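PDB 4IIY: MccF from Escherichia coli, which confers self-immunity to microcin C7, probably by acting as a serine hydrolase of the S66 (LD-carboxypeptidase) family. Local coordinates for residues Gly243-Leu246 and Asn247-Thr250; Arg273-Ile276 and Ala277-Glu280. The protein carries 1 engineered substitution. One frame throughout, in Å; residues are numbered along the deposited sequence. Where two conformers were deposited one is given.

Overall arrangement
Contact 1 (243-250) and contact 2 (273-280) follow one another along the chain, their centres 13 Å apart, and each is a short stretch in which an N-cap side chain starts a helix. They meet at the glutamyl end of the bound glutamylsulfamoyl inosine: N247 of contact 1 and K274 of contact 2 both bond to its carboxylate oxygen OE2, and N247 ND2 lies 3.6 Å from K274 NZ. Contact 2 also reaches the ribose through R273. Contact 1 is closer to the predicted charge relay: at nearest atoms the N245 side chain is about 4 Å, and that of K274 about 8 Å, from the side chain of H338. Both contacts also touch the second subunit.

Contact 1: residues Gly243-Leu246 and Asn247-Thr250; sequences GGNL and NTLT. With 1EI (5'-O-(L-alpha-glutamylsulfamoyl)inosine), chain K.
N245 and T248 meet with their side chains crossing at about a right angle, and the amide oxygen of N245 is the meeting point. The N245 side chain swings CG anti to its own backbone nitrogen (chi1 -177°), which carries OD1 over the first turn of the helix. There OD1 takes two bonds from one residue: T248 N lies 3.0 Å from N245 OD1, slightly tilted from the amide plane, and T248 OG1 lies 2.8 Å from N245 OD1. The hydroxyl comes from above that plane, 42° out of it, so backbone and side chain of T248 grip the oxygen from different directions. This is an N-cap, and it helps fix the rotation of the amide, whose ND2 bonds to E270, predicted to belong to the charge relay. The backbone closes the turn, with L249 N 3.1 Å from N245 O.

N247 faces the ligand instead: its ND2 donates to the ligand carboxylate OE2 at 2.9 Å, with a bent N-H...O angle of 131°. Its carbonyl oxygen accepts twice from T250, at 2.7 Å from T250 OG1 to N247 O and 3.2 Å from T250 N to N247 O; the same T250 hydroxyl is hydrogen-bonded to R281 of the second subunit. On the apolar side, L249 CD1 rests 4.3 Å from L246 CD1 and 4.2 Å from G243 CA. At the backbone angles of G243 a CB would collide with the preceding carbonyl oxygen, so glycine fits there.

The stretch is the connection from strand 236-245 into short helix 246-249 within a beta-alpha-beta unit. G244 bonds through its backbone to F268 and E270 of the parallel strand 266-270, while L246 packs on helix 276-288 and T248 and L249 pack on helix 148-158.

Contact 2: residues Arg273-Ile276 and Ala277-Glu280; sequences RKSI and ATVE. With 1EI (5'-O-(L-alpha-glutamylsulfamoyl)inosine), chain K.
K274 bends at its second torsion (chi2 -54°) and then runs extended, a shape that takes its chain at a slant past T278 before NZ leaves for the ligand. CB of K274 rests 4.0 Å from V279 CG2, and farther along K274 CD passes 4.1 Å from T278 CG2. The ammonium ends 2.9 Å from the ligand carboxylate, K274 NZ to OE2, an oxygen also bonded by N247. A methionine in its place would probably leave the glutamyl carboxylate without this positive partner at OE2.

In the conformer given, one of two for S275, the hydroxyl sits between the backbone nitrogen and the carbonyl carbon (chi1 69°), and T278 N donates to S275 OG at 3.1 Å; the other copy may differ. The backbone opens the helix with V279 N 3.0 Å from S275 O at a nearly straight 164°. A water accepts from S275 N and lies 2.8 Å from T278 OG1, bridging where a full capping box would have a direct bond. R273 reaches the ribose end of the same ligand, its NH1 at the guanidinium edge making a weak 3.0 Å bond to ligand O2'. Farther along, the carboxylate of E280 bonds to S124 of the second subunit and forms salt bridges with R90 and R97 of that same subunit.

The arrangement is, in this conformer, a serine N-cap opening helix 276-288, directly after a loop that follows strand 266-270 and contributes R273 and K274 to the ligand pocket.

Contact 1: residues Gly243-Leu246 and Asn247-Thr250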
# COMPACT_ATOMS: atom_id res chain seq x y z
N GLY B 243 -9.30 -8.79 -10.19
CA GLY B 243 -8.86 -8.27 -8.90
C GLY B 243 -8.03 -9.25 -8.10
O GLY B 243 -7.13 -9.89 -8.63
N GLY B 244 -8.33 -9.34 -6.81
CA GLY B 244 -7.57 -10.17 -5.88
C GLY B 244 -7.41 -9.46 -4.56
O GLY B 244 -8.31 -8.73 -4.10
N ASN B 245 -6.25 -9.65 -3.93
CA ASN B 245 -5.97 -8.98 -2.67
C ASN B 245 -5.69 -7.51 -2.95
O ASN B 245 -4.74 -7.16 -3.64
CB ASN B 245 -4.78 -9.64 -1.97
CG ASN B 245 -4.49 -9.03 -0.61
OD1 ASN B 245 -3.66 -8.12 -0.49
ND2 ASN B 245 -5.15 -9.54 0.43
N LEU B 246 -6.52 -6.63 -2.39
CA LEU B 246 -6.48 -5.22 -2.76
C LEU B 246 -5.19 -4.54 -2.30
O LEU B 246 -4.56 -3.82 -3.07
CB LEU B 246 -7.72 -4.50 -2.25
CG LEU B 246 -7.81 -3.00 -2.51
CD1 LEU B 246 -7.63 -2.67 -3.99
CD2 LEU B 246 -9.14 -2.47 -1.97
N ASN B 247 -4.78 -4.76 -1.06
CA ASN B 247 -3.53 -4.18 -0.62
C ASN B 247 -2.37 -4.61 -1.53
O ASN B 247 -1.49 -3.80 -1.87
CB ASN B 247 -3.24 -4.55 0.83
CG ASN B 247 -2.15 -3.70 1.43
OD1 ASN B 247 -2.25 -2.48 1.49
ND2 ASN B 247 -1.08 -4.35 1.88
N THR B 248 -2.34 -5.88 -1.93
CA THR B 248 -1.28 -6.35 -2.81
C THR B 248 -1.30 -5.67 -4.19
O THR B 248 -0.24 -5.42 -4.78
CB THR B 248 -1.34 -7.87 -2.97
OG1 THR B 248 -1.20 -8.48 -1.69
CG2 THR B 248 -0.23 -8.38 -3.88
N LEU B 249 -2.49 -5.36 -4.70
CA LEU B 249 -2.59 -4.70 -6.00
C LEU B 249 -1.85 -3.37 -6.02
O LEU B 249 -1.38 -2.94 -7.08
CB LEU B 249 -4.05 -4.51 -6.41
CG LEU B 249 -4.79 -5.80 -6.78
CD1 LEU B 249 -6.28 -5.52 -6.97
CD2 LEU B 249 -4.21 -6.48 -8.02
N THR B 250 -1.74 -2.70 -4.88
CA THR B 250 -0.98 -1.46 -4.83
C THR B 250 0.48 -1.63 -5.28
O THR B 250 1.10 -0.67 -5.72
CB THR B 250 -1.01 -0.77 -3.44
OG1 THR B 250 -0.26 -1.53 -2.49
CG2 THR B 250 -2.44 -0.55 -2.95
O6 1EI K . 1.64 -17.27 12.98
C6 1EI K . 0.51 -17.30 12.45
N1 1EI K . -0.60 -17.56 13.17
C2 1EI K . -1.82 -17.60 12.61
N3 1EI K . -2.04 -17.39 11.30
C5 1EI K . 0.36 -17.06 11.00
C4 1EI K . -1.00 -17.12 10.47
N7 1EI K . 1.17 -16.78 9.96
C8 1EI K . 0.39 -16.68 8.85
N9 1EI K . -0.89 -16.88 9.17
C1' 1EI K . -2.04 -16.83 8.24
O4' 1EI K . -1.68 -17.25 6.94
C2' 1EI K . -2.49 -15.39 8.11
O2' 1EI K . -3.49 -15.10 9.08
C3' 1EI K . -3.03 -15.33 6.70
O3' 1EI K . -4.45 -15.37 6.73
C4' 1EI K . -2.53 -16.59 6.00
C5' 1EI K . -1.78 -16.27 4.72
O5' 1EI K . -0.61 -15.49 4.98
SBF 1EI K . 0.06 -14.76 3.82
OAE 1EI K . 1.48 -14.68 4.08
OAF 1EI K . -0.23 -15.52 2.63
NAQ 1EI K . -0.61 -13.36 3.74
C 1EI K . -0.42 -12.43 2.79
O 1EI K . 0.29 -12.51 1.79
CA 1EI K . -1.22 -11.16 2.95
N 1EI K . -1.94 -11.16 4.20
CB 1EI K . -0.29 -9.95 2.83
CG 1EI K . -0.97 -8.80 2.10
CD 1EI K . -1.89 -8.05 3.04
OE1 1EI K . -2.26 -8.60 4.10
OE2 1EI K . -2.23 -6.90 2.72

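Contact 2: residues Arg273-Ile276 and Ala277-Glu280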
# COMPACT_ATOMS: atom_id res chain seq x y z
N ARG B 273 -6.73 -8.65 7.97
CA ARG B 273 -6.15 -8.10 9.19
C ARG B 273 -5.84 -6.62 9.07
O ARG B 273 -4.85 -6.14 9.64
CB ARG B 273 -4.91 -8.89 9.61
CG ARG B 273 -5.19 -10.36 9.89
CD ARG B 273 -3.91 -11.12 10.21
NE ARG B 273 -3.71 -11.23 11.65
CZ ARG B 273 -3.59 -12.38 12.31
NH1 ARG B 273 -3.61 -13.54 11.66
NH2 ARG B 273 -3.43 -12.37 13.62
N LYS B 274 -6.68 -5.88 8.36
CA LYS B 274 -6.46 -4.45 8.24
C LYS B 274 -7.29 -3.64 9.21
O LYS B 274 -8.37 -4.06 9.65
CB LYS B 274 -6.78 -3.96 6.83
CG LYS B 274 -5.99 -4.63 5.73
CD LYS B 274 -4.49 -4.56 5.98
CE LYS B 274 -3.73 -5.14 4.80
NZ LYS B 274 -2.30 -5.33 5.12
N SER B 275 -6.77 -2.46 9.53
CA SER B 275 -7.55 -1.46 10.21
C SER B 275 -8.56 -0.82 9.25
O SER B 275 -8.34 -0.76 8.03
CB SER B 275 -6.63 -0.36 10.74
OG SER B 275 -6.09 0.38 9.66
N ILE B 276 -9.65 -0.34 9.82
CA ILE B 276 -10.62 0.42 9.07
C ILE B 276 -9.95 1.63 8.40
O ILE B 276 -10.33 2.00 7.29
CB ILE B 276 -11.81 0.82 10.00
CG1 ILE B 276 -12.88 1.58 9.22
CG2 ILE B 276 -11.33 1.61 11.22
CD1 ILE B 276 -14.22 1.62 9.95
N ALA B 277 -8.94 2.21 9.04
CA ALA B 277 -8.20 3.31 8.42
C ALA B 277 -7.59 2.89 7.08
O ALA B 277 -7.68 3.62 6.09
CB ALA B 277 -7.13 3.84 9.36
N THR B 278 -6.96 1.72 7.06
CA THR B 278 -6.34 1.22 5.84
C THR B 278 -7.40 0.86 4.80
O THR B 278 -7.22 1.13 3.60
CB THR B 278 -5.46 -0.02 6.13
OG1 THR B 278 -4.36 0.39 6.94
CG2 THR B 278 -4.92 -0.62 4.84
N VAL B 279 -8.49 0.26 5.24
CA VAL B 279 -9.57 -0.07 4.31
C VAL B 279 -10.15 1.18 3.64
O VAL B 279 -10.37 1.18 2.42
CB VAL B 279 -10.64 -0.95 4.99
CG1 VAL B 279 -11.90 -1.04 4.16
CG2 VAL B 279 -10.07 -2.34 5.27
N GLU B 280 -10.36 2.25 4.39
CA GLU B 280 -10.81 3.50 3.78
C GLU B 280 -9.81 3.98 2.72
O GLU B 280 -10.18 4.40 1.62
CB GLU B 280 -11.07 4.60 4.82
CG GLU B 280 -11.58 5.88 4.15
CD GLU B 280 -11.72 7.08 5.07
OE1 GLU B 280 -12.11 6.92 6.25
OE2 GLU B 280 -11.45 8.22 4.60
O6 1EI K . 1.64 -17.27 12.98
C6 1EI K . 0.51 -17.30 12.45
N1 1EI K . -0.60 -17.56 13.17
C2 1EI K . -1.82 -17.60 12.61
N3 1EI K . -2.04 -17.39 11.30
C5 1EI K . 0.36 -17.06 11.00
C4 1EI K . -1.00 -17.12 10.47
N7 1EI K . 1.17 -16.78 9.96
C8 1EI K . 0.39 -16.68 8.85
N9 1EI K . -0.89 -16.88 9.17
C1' 1EI K . -2.04 -16.83 8.24
O4' 1EI K . -1.68 -17.25 6.94
C2' 1EI K . -2.49 -15.39 8.11
O2' 1EI K . -3.49 -15.10 9.08
C3' 1EI K . -3.03 -15.33 6.70
O3' 1EI K . -4.45 -15.37 6.73
C4' 1EI K . -2.53 -16.59 6.00
C5' 1EI K . -1.78 -16.27 4.72
O5' 1EI K . -0.61 -15.49 4.98
SBF 1EI K . 0.06 -14.76 3.82
OAE 1EI K . 1.48 -14.68 4.08
OAF 1EI K . -0.23 -15.52 2.63
NAQ 1EI K . -0.61 -13.36 3.74
C 1EI K . -0.42 -12.43 2.79
O 1EI K . 0.29 -12.51 1.79
CA 1EI K . -1.22 -11.16 2.95
N 1EI K . -1.94 -11.16 4.20
CB 1EI K . -0.29 -9.95 2.83
CG 1EI K . -0.97 -8.80 2.10
CD 1EI K . -1.89 -8.05 3.04
OE1 1EI K . -2.26 -8.60 4.10
OE2 1EI K . -2.23 -6.90 2.72
O HOH W 1 -3.97 -1.83 8.62